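Local coordinates for malonyl CoA-acyl carrier protein transacylase (Synechocystis sp. PCC 6803 substr. Kazusa, PDB 4RR5) that transfers the malonyl group from malonyl-CoA to holo acyl carrier protein, supplying malonyl-ACP for fatty acid biosynthesis, at residues A[3-8]-A[258-263]; A[18-23]-A[284-289]; A[65-70]-A[262-267]. All coordinates share one frame; numbering follows the deposited sequence.

Interaction 1 of 3, residues A[3-8]-A[258-263]; sequences TAWVFP and DYWEVG
Thr3 to Phe7 and Asp258 to Val262 run as neighbouring parallel strands, their axes 4.6 Å apart and inclined at 29°, in register from Thr3 beside Asp258 to Val6 beside Glu261. Four backbone bonds join them: Ala4 N to Asp258 O, Trp260 N to Ala4 O, Val6 N to Trp260 O (2.8 Å) and Val262 N to Val6 O. On the face carrying Thr3, Trp5 and Trp260, the Thr3 methyl CG2 sits 3.5 Å from the centroid of the five-membered ring of Trp260, almost on its normal, a CH-pi contact. CG2 reaches that ring because it is anti to the backbone N. The indoles of Trp5 and Trp260 are nearly parallel (9°) but slid apart, so the rings barely overlap; Trp5 NE1 approaches Trp260 CE3 obliquely at 3.5 Å. On the other face, Val6 CG2 lies over the Tyr259 ring, 3.7 Å from CZ. Tyr259 OH bonds to Leu268 O and Trp244 NE1, while the Glu261 carboxylate takes the backbone N-H of Leu268 and Thr269. The polar side-chain ends tie the strand to helices 267-273 and 244-254, leaving main-chain bonds and apolar or aromatic contacts to join these two central strands of the four-stranded parallel sheet.

Interaction 2 of 3, residues A[18-23]-A[284-289]; sequences GVDLLS and IGQLDD
Asp20 reaches from the 3-10 turn 19-21 to the start of helix 287-291, its CB directed at the other segment. CG stands between the backbone N and the carbonyl carbon (chi1 62°) and lies 3.8 Å from Leu287 N. Beyond it the carboxylate divides its work. OD2 accepts the N-H of Leu287 at 2.6 Å, on its syn side and 21° out of the carboxylate plane, with an N-H...O angle of 149°. The same oxygen lies close to Leu287 CB (3.1 Å) and accepts a hydrogen bond from a water that itself accepts the N-H of Asp288. OD1 faces a second water, which lies near Gly285 O and accepts the N-H of Gly18. Beside the carboxylate, Leu287 runs the opposite way to Asp20 and sets CD2 3.6 Å from Ser23 OG, while Leu21 CD2 approaches Leu287 N from the buried side, where Leu21 packs on helix 56-76. Asp289 OD2 turns back to accept Gly285 N. Gln286 holds the N-cap position, yet Asp20, a residue remote in sequence, serves the first helical N-H directly and the next through water. Its negative charge at the amino end of a helix would probably be favoured by the helix dipole.

Interaction 3 of 3, residues A[65-70]-A[262-267]; sequences VIEAIL and VGPGKV
The loop that leaves the carboxyl end of strand 258-262 in the parallel sheet of the acyl transferase domain passes alongside helix 56-76, which covers the sheet face carrying Trp5. Glu67 and Leu70, one helical turn apart, make the contact; Val262, Gly263 and Pro264 receive them. Leu70 points at the loop and packs with two parts of its side chain. Its CB rests 3.5 Å from Val262 CG1, the methyl that also touches Phe7, while CD1 reaches past the valine to lie 3.7 Å from Gly263 CA. The leucine therefore spans the junction between strand and loop. CG lies anti to the carbonyl carbon (chi1 -77°) and the chain continues extended, which carries CD1 to the glycine.

Glu67 lies alongside rather than end-on. Its CG passes 3.4 Å from Val262 O, and its chain is extended beyond CG, so the carboxylate is carried past the peptide toward Pro264. OE1 of Glu67 is held by Ser93 OG of helix 90-97, the helix that follows the probable nucleophile Ser88; the side chains of Glu67 and Ser88 are about 9 Å apart. Glu67 thus lies between the loop and helix 90-97, with Phe7 and Pro8 also against it. The contact across the two segments is one of van der Waals packing; OE1 turns to the neighbouring helix for its bond.

Gly263 is suited to this place by its backbone as well as by its neighbours. Its phi of 156° would press a CB against the preceding carbonyl oxygen, and such an atom would also crowd the glutamate and the following proline. Pro264 makes a marginal approach, its CD 4.4 Å from Glu67 OE2.

Interactions 1 and 3 share Val262 and Gly263, with centres about 9 Å apart: the strand paired with 3-7 in interaction 1 runs directly into the loop that meets helix 56-76 in interaction 3. Interaction 2 is centred about 9 Å from interaction 3 and about 15 Å from interaction 1, toward the surface. Ile284, at the carboxyl side of edge strand 280-284, links it to both through probable backbone hydrogen bonds to Glu261 and Gly263. Along the chain the order is 3-8, 18-23, 65-70, 258-267 and 284-289, so that early and late segments of the chain meet in the part of the domain built on the parallel sheet.

Interaction 1 of 3, residues A[3-8]-A[258-263]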
ATOM      1  N   THR A   3      -2.444 -16.609  10.008  1.00 37.14           N
ATOM      2  CA  THR A   3      -3.060 -15.318   9.697  1.00 38.05           C
ATOM      3  C   THR A   3      -2.093 -14.360   9.004  1.00 33.68           C
ATOM      4  O   THR A   3      -0.957 -14.157   9.448  1.00 32.10           O
ATOM      5  CB  THR A   3      -3.648 -14.612  10.964  1.00 31.73           C
ATOM      6  OG1 THR A   3      -4.586 -15.471  11.627  1.00 34.25           O
ATOM      7  CG2 THR A   3      -4.394 -13.366  10.566  1.00 31.39           C
ATOM      8  N   ALA A   4      -2.568 -13.794   7.895  1.00 31.54           N
ATOM      9  CA  ALA A   4      -1.900 -12.693   7.205  1.00 30.57           C
ATOM     10  C   ALA A   4      -2.399 -11.320   7.699  1.00 28.09           C
ATOM     11  O   ALA A   4      -3.606 -11.126   7.903  1.00 26.48           O
ATOM     12  CB  ALA A   4      -2.118 -12.821   5.721  1.00 26.09           C
ATOM     13  N   TRP A   5      -1.478 -10.382   7.915  1.00 23.84           N
ATOM     14  CA  TRP A   5      -1.852  -8.976   8.096  1.00 22.74           C
ATOM     15  C   TRP A   5      -1.473  -8.236   6.835  1.00 22.30           C
ATOM     16  O   TRP A   5      -0.312  -8.266   6.434  1.00 26.22           O
ATOM     17  CB  TRP A   5      -1.160  -8.324   9.287  1.00 22.97           C
ATOM     18  CG  TRP A   5      -1.484  -8.896  10.626  1.00 24.55           C
ATOM     19  CD1 TRP A   5      -2.353  -9.915  10.906  1.00 26.73           C
ATOM     20  CD2 TRP A   5      -0.924  -8.494  11.879  1.00 24.84           C
ATOM     21  NE1 TRP A   5      -2.368 -10.166  12.257  1.00 26.60           N
ATOM     22  CE2 TRP A   5      -1.494  -9.311  12.876  1.00 27.87           C
ATOM     23  CE3 TRP A   5      -0.002  -7.514  12.258  1.00 25.08           C
ATOM     24  CZ2 TRP A   5      -1.169  -9.177  14.226  1.00 26.45           C
ATOM     25  CZ3 TRP A   5       0.319  -7.385  13.597  1.00 23.55           C
ATOM     26  CH2 TRP A   5      -0.261  -8.211  14.563  1.00 25.50           C
ATOM     27  N   VAL A   6      -2.446  -7.598   6.193  1.00 22.83           N
ATOM     28  CA  VAL A   6      -2.180  -6.848   4.971  1.00 24.84           C
ATOM     29  C   VAL A   6      -2.522  -5.373   5.165  1.00 19.93           C
ATOM     30  O   VAL A   6      -3.530  -5.037   5.788  1.00 21.20           O
ATOM     31  CB  VAL A   6      -2.952  -7.431   3.758  1.00 22.09           C
ATOM     32  CG1 VAL A   6      -2.529  -8.852   3.515  1.00 20.63           C
ATOM     33  CG2 VAL A   6      -4.456  -7.359   3.969  1.00 20.07           C
ATOM     34  N   PHE A   7      -1.670  -4.504   4.626  1.00 18.63           N
ATOM     35  CA  PHE A   7      -1.769  -3.068   4.881  1.00 20.77           C
ATOM     36  C   PHE A   7      -2.201  -2.248   3.653  1.00 19.75           C
ATOM     37  O   PHE A   7      -1.557  -2.273   2.609  1.00 20.21           O
ATOM     38  CB  PHE A   7      -0.435  -2.573   5.444  1.00 17.64           C
ATOM     39  CG  PHE A   7      -0.089  -3.193   6.785  1.00 18.89           C
ATOM     40  CD1 PHE A   7       0.506  -4.460   6.857  1.00 25.70           C
ATOM     41  CD2 PHE A   7      -0.398  -2.541   7.971  1.00 18.84           C
ATOM     42  CE1 PHE A   7       0.803  -5.059   8.098  1.00 21.54           C
ATOM     43  CE2 PHE A   7      -0.105  -3.124   9.220  1.00 20.42           C
ATOM     44  CZ  PHE A   7       0.493  -4.384   9.283  1.00 20.30           C
ATOM     45  N   PRO A   8      -3.319  -1.518   3.776  1.00 18.12           N
ATOM     46  CA  PRO A   8      -3.818  -0.771   2.621  1.00 20.30           C
ATOM     47  C   PRO A   8      -2.989   0.476   2.293  1.00 23.43           C
ATOM     48  O   PRO A   8      -2.334   1.056   3.158  1.00 24.90           O
ATOM     49  CB  PRO A   8      -5.237  -0.391   3.048  1.00 18.02           C
ATOM     50  CG  PRO A   8      -5.152  -0.298   4.535  1.00 23.16           C
ATOM     51  CD  PRO A   8      -4.210  -1.393   4.945  1.00 20.57           C
ATOM     52  N   ASP A 258      -6.516 -17.119   7.313  1.00 42.91           N
ATOM     53  CA  ASP A 258      -7.170 -15.853   7.639  1.00 38.03           C
ATOM     54  C   ASP A 258      -6.375 -14.671   7.131  1.00 32.84           C
ATOM     55  O   ASP A 258      -5.145 -14.705   7.050  1.00 32.78           O
ATOM     56  CB  ASP A 258      -7.366 -15.709   9.146  1.00 37.06           C
ATOM     57  CG  ASP A 258      -8.149 -16.850   9.742  1.00 38.60           C
ATOM     58  OD1 ASP A 258      -7.524 -17.888  10.051  1.00 42.36           O
ATOM     59  OD2 ASP A 258      -9.376 -16.705   9.906  1.00 32.62           O
ATOM     60  N   TYR A 259      -7.105 -13.599   6.867  1.00 34.54           N
ATOM     61  CA  TYR A 259      -6.615 -12.451   6.132  1.00 30.09           C
ATOM     62  C   TYR A 259      -7.152 -11.187   6.791  1.00 30.55           C
ATOM     63  O   TYR A 259      -8.354 -10.916   6.724  1.00 29.77           O
ATOM     64  CB  TYR A 259      -7.080 -12.589   4.688  1.00 35.11           C
ATOM     65  CG  TYR A 259      -6.743 -11.514   3.676  1.00 33.68           C
ATOM     66  CD1 TYR A 259      -5.603 -11.616   2.887  1.00 29.07           C
ATOM     67  CD2 TYR A 259      -7.624 -10.460   3.425  1.00 29.19           C
ATOM     68  CE1 TYR A 259      -5.322 -10.677   1.912  1.00 29.82           C
ATOM     69  CE2 TYR A 259      -7.341  -9.509   2.455  1.00 31.77           C
ATOM     70  CZ  TYR A 259      -6.194  -9.632   1.701  1.00 25.93           C
ATOM     71  OH  TYR A 259      -5.901  -8.718   0.732  1.00 23.91           O
ATOM     72  N   TRP A 260      -6.272 -10.436   7.449  1.00 29.22           N
ATOM     73  CA  TRP A 260      -6.694  -9.261   8.211  1.00 28.33           C
ATOM     74  C   TRP A 260      -6.181  -7.985   7.584  1.00 26.03           C
ATOM     75  O   TRP A 260      -4.973  -7.779   7.498  1.00 22.77           O
ATOM     76  CB  TRP A 260      -6.201  -9.331   9.656  1.00 24.41           C
ATOM     77  CG  TRP A 260      -6.776 -10.444  10.465  1.00 32.75           C
ATOM     78  CD1 TRP A 260      -7.616 -11.435  10.038  1.00 32.69           C
ATOM     79  CD2 TRP A 260      -6.547 -10.686  11.856  1.00 30.85           C
ATOM     80  NE1 TRP A 260      -7.918 -12.283  11.075  1.00 31.48           N
ATOM     81  CE2 TRP A 260      -7.274 -11.844  12.204  1.00 35.47           C
ATOM     82  CE3 TRP A 260      -5.797 -10.037  12.840  1.00 27.17           C
ATOM     83  CZ2 TRP A 260      -7.276 -12.363  13.497  1.00 33.57           C
ATOM     84  CZ3 TRP A 260      -5.805 -10.546  14.122  1.00 38.81           C
ATOM     85  CH2 TRP A 260      -6.537 -11.704  14.440  1.00 36.88           C
ATOM     86  N   GLU A 261      -7.102  -7.132   7.151  1.00 23.78           N
ATOM     87  CA  GLU A 261      -6.735  -5.836   6.636  1.00 25.42           C
ATOM     88  C   GLU A 261      -6.536  -4.911   7.815  1.00 26.66           C
ATOM     89  O   GLU A 261      -7.489  -4.570   8.501  1.00 28.72           O
ATOM     90  CB  GLU A 261      -7.794  -5.279   5.698  1.00 25.52           C
ATOM     91  CG  GLU A 261      -7.284  -4.140   4.839  1.00 24.54           C
ATOM     92  CD  GLU A 261      -8.333  -3.647   3.854  1.00 27.85           C
ATOM     93  OE1 GLU A 261      -9.397  -4.296   3.742  1.00 27.78           O
ATOM     94  OE2 GLU A 261      -8.090  -2.609   3.197  1.00 23.06           O
ATOM     95  N   VAL A 262      -5.291  -4.517   8.043  1.00 25.04           N
ATOM     96  CA  VAL A 262      -4.929  -3.689   9.177  1.00 24.53           C
ATOM     97  C   VAL A 262      -4.763  -2.252   8.699  1.00 21.63           C
ATOM     98  O   VAL A 262      -3.691  -1.852   8.257  1.00 19.73           O
ATOM     99  CB  VAL A 262      -3.642  -4.212   9.836  1.00 25.07           C
ATOM    100  CG1 VAL A 262      -3.259  -3.376  11.027  1.00 20.97           C
ATOM    101  CG2 VAL A 262      -3.821  -5.683  10.232  1.00 22.93           C
ATOM    102  N   GLY A 263      -5.852  -1.492   8.776  1.00 23.45           N
ATOM    103  CA  GLY A 263      -5.886  -0.122   8.292  1.00 21.79           C
ATOM    104  C   GLY A 263      -7.312   0.278   7.971  1.00 21.33           C
ATOM    105  O   GLY A 263      -8.226  -0.529   8.098  1.00 25.23           O
TER

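Interaction 2 of 3, residues A[18-23]-A[284-289]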
ATOM      1  N   GLY A  18      -8.023   6.819  12.301  1.00 20.69           N
ATOM      2  CA  GLY A  18      -7.010   6.826  13.330  1.00 19.21           C
ATOM      3  C   GLY A  18      -7.369   7.634  14.556  1.00 23.04           C
ATOM      4  O   GLY A  18      -6.734   7.479  15.601  1.00 23.25           O
ATOM      5  N   VAL A  19      -8.386   8.488  14.456  1.00 24.60           N
ATOM      6  CA  VAL A  19      -8.616   9.460  15.519  1.00 25.09           C
ATOM      7  C   VAL A  19      -9.132   8.802  16.789  1.00 22.64           C
ATOM      8  O   VAL A  19      -8.747   9.198  17.887  1.00 24.03           O
ATOM      9  CB  VAL A  19      -9.565  10.548  15.091  1.00 23.68           C
ATOM     10  CG1 VAL A  19      -9.776  11.504  16.224  1.00 24.17           C
ATOM     11  CG2 VAL A  19      -8.981  11.283  13.910  1.00 23.31           C
ATOM     12  N   ASP A  20      -9.941   7.761  16.652  1.00 26.32           N
ATOM     13  CA  ASP A  20     -10.422   7.043  17.837  1.00 27.03           C
ATOM     14  C   ASP A  20      -9.317   6.258  18.533  1.00 25.12           C
ATOM     15  O   ASP A  20      -9.499   5.814  19.664  1.00 27.64           O
ATOM     16  CB  ASP A  20     -11.542   6.083  17.482  1.00 25.06           C
ATOM     17  CG  ASP A  20     -11.091   5.017  16.521  1.00 30.37           C
ATOM     18  OD1 ASP A  20     -10.348   5.361  15.584  1.00 32.01           O
ATOM     19  OD2 ASP A  20     -11.452   3.837  16.703  1.00 36.03           O
ATOM     20  N   LEU A  21      -8.180   6.077  17.862  1.00 25.48           N
ATOM     21  CA  LEU A  21      -7.083   5.282  18.425  1.00 23.41           C
ATOM     22  C   LEU A  21      -6.380   6.017  19.550  1.00 22.43           C
ATOM     23  O   LEU A  21      -5.687   5.410  20.364  1.00 20.94           O
ATOM     24  CB  LEU A  21      -6.072   4.931  17.345  1.00 23.17           C
ATOM     25  CG  LEU A  21      -6.638   4.155  16.159  1.00 24.82           C
ATOM     26  CD1 LEU A  21      -5.544   3.950  15.133  1.00 16.99           C
ATOM     27  CD2 LEU A  21      -7.245   2.816  16.625  1.00 21.78           C
ATOM     28  N   LEU A  22      -6.604   7.326  19.583  1.00 23.36           N
ATOM     29  CA  LEU A  22      -5.890   8.284  20.422  1.00 22.70           C
ATOM     30  C   LEU A  22      -6.034   8.071  21.944  1.00 22.42           C
ATOM     31  O   LEU A  22      -5.245   8.574  22.736  1.00 22.88           O
ATOM     32  CB  LEU A  22      -6.372   9.684  20.038  1.00 19.72           C
ATOM     33  CG  LEU A  22      -5.618  10.898  20.563  1.00 29.38           C
ATOM     34  CD1 LEU A  22      -4.099  10.699  20.481  1.00 23.61           C
ATOM     35  CD2 LEU A  22      -6.067  12.127  19.751  1.00 23.90           C
ATOM     36  N   SER A  23      -7.041   7.322  22.356  1.00 20.37           N
ATOM     37  CA  SER A  23      -7.201   7.042  23.767  1.00 22.23           C
ATOM     38  C   SER A  23      -6.245   5.930  24.242  1.00 23.66           C
ATOM     39  O   SER A  23      -6.075   5.732  25.443  1.00 26.65           O
ATOM     40  CB  SER A  23      -8.660   6.677  24.054  1.00 25.37           C
ATOM     41  OG  SER A  23      -9.087   5.600  23.232  1.00 23.73           O
ATOM     42  N   ILE A 284      -9.485  -4.435  10.469  1.00 27.37           N
ATOM     43  CA  ILE A 284      -9.065  -3.798  11.707  1.00 28.00           C
ATOM     44  C   ILE A 284      -8.483  -2.400  11.483  1.00 26.05           C
ATOM     45  O   ILE A 284      -7.273  -2.241  11.274  1.00 25.51           O
ATOM     46  CB  ILE A 284      -8.038  -4.671  12.421  1.00 27.32           C
ATOM     47  CG1 ILE A 284      -8.622  -6.072  12.597  1.00 25.16           C
ATOM     48  CG2 ILE A 284      -7.649  -4.057  13.763  1.00 26.34           C
ATOM     49  CD1 ILE A 284      -7.696  -7.170  12.196  1.00 27.38           C
ATOM     50  N   GLY A 285      -9.350  -1.392  11.536  1.00 23.15           N
ATOM     51  CA  GLY A 285      -8.946  -0.019  11.300  1.00 24.15           C
ATOM     52  C   GLY A 285      -9.561   0.958  12.285  1.00 27.60           C
ATOM     53  O   GLY A 285      -9.411   2.176  12.159  1.00 28.03           O
ATOM     54  N   GLN A 286     -10.277   0.420  13.264  1.00 29.63           N
ATOM     55  CA  GLN A 286     -10.880   1.229  14.323  1.00 31.26           C
ATOM     56  C   GLN A 286     -10.780   0.501  15.630  1.00 28.33           C
ATOM     57  O   GLN A 286     -10.740  -0.733  15.661  1.00 29.38           O
ATOM     58  CB  GLN A 286     -12.352   1.540  14.047  1.00 27.69           C
ATOM     59  CG  GLN A 286     -12.574   2.572  12.994  1.00 35.91           C
ATOM     60  CD  GLN A 286     -14.028   2.697  12.638  1.00 40.52           C
ATOM     61  OE1 GLN A 286     -14.837   1.840  13.003  1.00 33.19           O
ATOM     62  NE2 GLN A 286     -14.381   3.777  11.934  1.00 36.18           N
ATOM     63  N   LEU A 287     -10.760   1.280  16.706  1.00 32.15           N
ATOM     64  CA  LEU A 287     -10.809   0.755  18.062  1.00 32.54           C
ATOM     65  C   LEU A 287     -11.943  -0.273  18.231  1.00 32.63           C
ATOM     66  O   LEU A 287     -11.754  -1.321  18.852  1.00 31.88           O
ATOM     67  CB  LEU A 287     -10.966   1.911  19.055  1.00 23.53           C
ATOM     68  CG  LEU A 287     -10.417   1.629  20.448  1.00 27.75           C
ATOM     69  CD1 LEU A 287      -8.976   1.116  20.328  1.00 28.13           C
ATOM     70  CD2 LEU A 287     -10.484   2.883  21.296  1.00 27.33           C
ATOM     71  N   ASP A 288     -13.105   0.013  17.646  1.00 31.84           N
ATOM     72  CA  ASP A 288     -14.240  -0.905  17.739  1.00 34.44           C
ATOM     73  C   ASP A 288     -13.926  -2.286  17.168  1.00 37.41           C
ATOM     74  O   ASP A 288     -14.387  -3.298  17.700  1.00 41.12           O
ATOM     75  CB  ASP A 288     -15.464  -0.317  17.032  1.00 41.84           C
ATOM     76  CG  ASP A 288     -16.775  -0.829  17.620  1.00 56.49           C
ATOM     77  OD1 ASP A 288     -16.817  -2.000  18.085  1.00 56.72           O
ATOM     78  OD2 ASP A 288     -17.753  -0.049  17.635  1.00 52.34           O
ATOM     79  N   ASP A 289     -13.143  -2.323  16.091  1.00 35.82           N
ATOM     80  CA  ASP A 289     -12.683  -3.581  15.514  1.00 32.16           C
ATOM     81  C   ASP A 289     -11.781  -4.307  16.491  1.00 31.62           C
ATOM     82  O   ASP A 289     -11.885  -5.516  16.669  1.00 35.65           O
ATOM     83  CB  ASP A 289     -11.914  -3.352  14.203  1.00 31.98           C
ATOM     84  CG  ASP A 289     -12.695  -2.546  13.200  1.00 30.22           C
ATOM     85  OD1 ASP A 289     -13.906  -2.792  13.072  1.00 35.74           O
ATOM     86  OD2 ASP A 289     -12.097  -1.668  12.542  1.00 26.26           O
TER
HETATM   87  O   HOH W   1      -9.593   4.331  13.427  1.00 28.75           O
HETATM   88  O   HOH W   2     -14.025   2.771  16.797  1.00 36.02           O

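Interaction 3 of 3, residues A[65-70]-A[262-267]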
ATOM      1  N   VAL A  65       1.568   5.800   9.710  1.00 19.01           N
ATOM      2  CA  VAL A  65       1.589   5.997  11.151  1.00 19.86           C
ATOM      3  C   VAL A  65       0.417   5.256  11.802  1.00 20.28           C
ATOM      4  O   VAL A  65       0.566   4.601  12.839  1.00 19.65           O
ATOM      5  CB  VAL A  65       1.541   7.511  11.506  1.00 26.82           C
ATOM      6  CG1 VAL A  65       1.222   7.717  12.992  1.00 22.22           C
ATOM      7  CG2 VAL A  65       2.848   8.194  11.123  1.00 17.58           C
ATOM      8  N   ILE A  66      -0.749   5.351  11.175  1.00 18.39           N
ATOM      9  CA  ILE A  66      -1.948   4.706  11.698  1.00 21.42           C
ATOM     10  C   ILE A  66      -1.838   3.184  11.630  1.00 19.41           C
ATOM     11  O   ILE A  66      -2.163   2.482  12.600  1.00 17.41           O
ATOM     12  CB  ILE A  66      -3.209   5.182  10.941  1.00 19.36           C
ATOM     13  CG1 ILE A  66      -3.532   6.617  11.353  1.00 16.68           C
ATOM     14  CG2 ILE A  66      -4.388   4.247  11.210  1.00 15.74           C
ATOM     15  CD1 ILE A  66      -4.510   7.306  10.442  1.00 20.25           C
ATOM     16  N   GLU A  67      -1.367   2.685  10.491  1.00 18.05           N
ATOM     17  CA  GLU A  67      -1.155   1.260  10.309  1.00 16.14           C
ATOM     18  C   GLU A  67      -0.125   0.690  11.293  1.00 17.43           C
ATOM     19  O   GLU A  67      -0.355  -0.371  11.886  1.00 17.99           O
ATOM     20  CB  GLU A  67      -0.760   0.982   8.857  1.00 17.68           C
ATOM     21  CG  GLU A  67      -1.976   1.012   7.916  1.00 18.26           C
ATOM     22  CD  GLU A  67      -1.629   1.068   6.437  1.00 18.55           C
ATOM     23  OE1 GLU A  67      -0.435   0.977   6.076  1.00 19.66           O
ATOM     24  OE2 GLU A  67      -2.569   1.195   5.628  1.00 16.11           O
ATOM     25  N   ALA A  68       0.993   1.387  11.496  1.00 17.90           N
ATOM     26  CA  ALA A  68       1.958   0.981  12.526  1.00 19.01           C
ATOM     27  C   ALA A  68       1.320   0.997  13.921  1.00 21.18           C
ATOM     28  O   ALA A  68       1.584   0.125  14.734  1.00 25.43           O
ATOM     29  CB  ALA A  68       3.181   1.869  12.497  1.00 16.57           C
ATOM     30  N   ILE A  69       0.456   1.970  14.190  1.00 19.61           N
ATOM     31  CA  ILE A  69      -0.243   2.009  15.472  1.00 17.88           C
ATOM     32  C   ILE A  69      -1.175   0.809  15.610  1.00 19.75           C
ATOM     33  O   ILE A  69      -1.169   0.127  16.629  1.00 21.82           O
ATOM     34  CB  ILE A  69      -1.032   3.335  15.650  1.00 21.02           C
ATOM     35  CG1 ILE A  69      -0.077   4.452  16.081  1.00 17.88           C
ATOM     36  CG2 ILE A  69      -2.171   3.182  16.669  1.00 17.35           C
ATOM     37  CD1 ILE A  69      -0.624   5.812  15.907  1.00 18.94           C
ATOM     38  N   LEU A  70      -1.957   0.531  14.577  1.00 21.14           N
ATOM     39  CA  LEU A  70      -2.828  -0.644  14.585  1.00 20.28           C
ATOM     40  C   LEU A  70      -2.058  -1.956  14.780  1.00 27.80           C
ATOM     41  O   LEU A  70      -2.496  -2.830  15.541  1.00 27.41           O
ATOM     42  CB  LEU A  70      -3.642  -0.701  13.295  1.00 21.10           C
ATOM     43  CG  LEU A  70      -4.799   0.288  13.313  1.00 20.87           C
ATOM     44  CD1 LEU A  70      -5.409   0.404  11.922  1.00 22.67           C
ATOM     45  CD2 LEU A  70      -5.838  -0.121  14.369  1.00 17.94           C
ATOM     46  N   VAL A 262      -5.291  -4.517   8.043  1.00 25.04           N
ATOM     47  CA  VAL A 262      -4.929  -3.689   9.177  1.00 24.53           C
ATOM     48  C   VAL A 262      -4.763  -2.252   8.699  1.00 21.63           C
ATOM     49  O   VAL A 262      -3.691  -1.852   8.257  1.00 19.73           O
ATOM     50  CB  VAL A 262      -3.642  -4.212   9.836  1.00 25.07           C
ATOM     51  CG1 VAL A 262      -3.259  -3.376  11.027  1.00 20.97           C
ATOM     52  CG2 VAL A 262      -3.821  -5.683  10.232  1.00 22.93           C
ATOM     53  N   GLY A 263      -5.852  -1.492   8.776  1.00 23.45           N
ATOM     54  CA  GLY A 263      -5.886  -0.122   8.292  1.00 21.79           C
ATOM     55  C   GLY A 263      -7.312   0.278   7.971  1.00 21.33           C
ATOM     56  O   GLY A 263      -8.226  -0.529   8.098  1.00 25.23           O
ATOM     57  N   PRO A 264      -7.510   1.520   7.529  1.00 22.49           N
ATOM     58  CA  PRO A 264      -8.854   2.015   7.237  1.00 25.56           C
ATOM     59  C   PRO A 264      -9.374   1.435   5.930  1.00 28.83           C
ATOM     60  O   PRO A 264      -8.588   0.863   5.168  1.00 28.27           O
ATOM     61  CB  PRO A 264      -8.649   3.530   7.130  1.00 24.25           C
ATOM     62  CG  PRO A 264      -7.294   3.675   6.621  1.00 22.11           C
ATOM     63  CD  PRO A 264      -6.478   2.499   7.151  1.00 21.73           C
ATOM     64  N   GLY A 265     -10.670   1.569   5.674  1.00 25.99           N
ATOM     65  CA  GLY A 265     -11.253   1.015   4.465  1.00 27.61           C
ATOM     66  C   GLY A 265     -11.423  -0.493   4.396  1.00 25.07           C
ATOM     67  O   GLY A 265     -10.989  -1.237   5.282  1.00 25.62           O
ATOM     68  N   LYS A 266     -12.071  -0.942   3.327  1.00 27.88           N
ATOM     69  CA  LYS A 266     -12.290  -2.366   3.090  1.00 27.89           C
ATOM     70  C   LYS A 266     -11.740  -2.809   1.728  1.00 29.44           C
ATOM     71  O   LYS A 266     -12.181  -3.817   1.174  1.00 31.12           O
ATOM     72  CB  LYS A 266     -13.783  -2.691   3.181  1.00 27.45           C
ATOM     73  CG  LYS A 266     -14.350  -2.665   4.596  1.00 29.35           C
ATOM     74  CD  LYS A 266     -15.748  -3.267   4.651  1.00 33.95           C
ATOM     75  CE  LYS A 266     -16.533  -2.826   5.904  1.00 44.91           C
ATOM     76  NZ  LYS A 266     -15.970  -3.342   7.205  1.00 46.11           N
ATOM     77  N   VAL A 267     -10.774  -2.062   1.195  1.00 27.30           N
ATOM     78  CA  VAL A 267     -10.284  -2.293  -0.164  1.00 24.22           C
ATOM     79  C   VAL A 267      -9.582  -3.648  -0.364  1.00 27.62           C
ATOM     80  O   VAL A 267      -9.811  -4.336  -1.357  1.00 26.55           O
ATOM     81  CB  VAL A 267      -9.302  -1.186  -0.601  1.00 26.51           C
ATOM     82  CG1 VAL A 267      -8.816  -1.449  -2.029  1.00 21.84           C
ATOM     83  CG2 VAL A 267      -9.947   0.191  -0.491  1.00 18.62           C
TER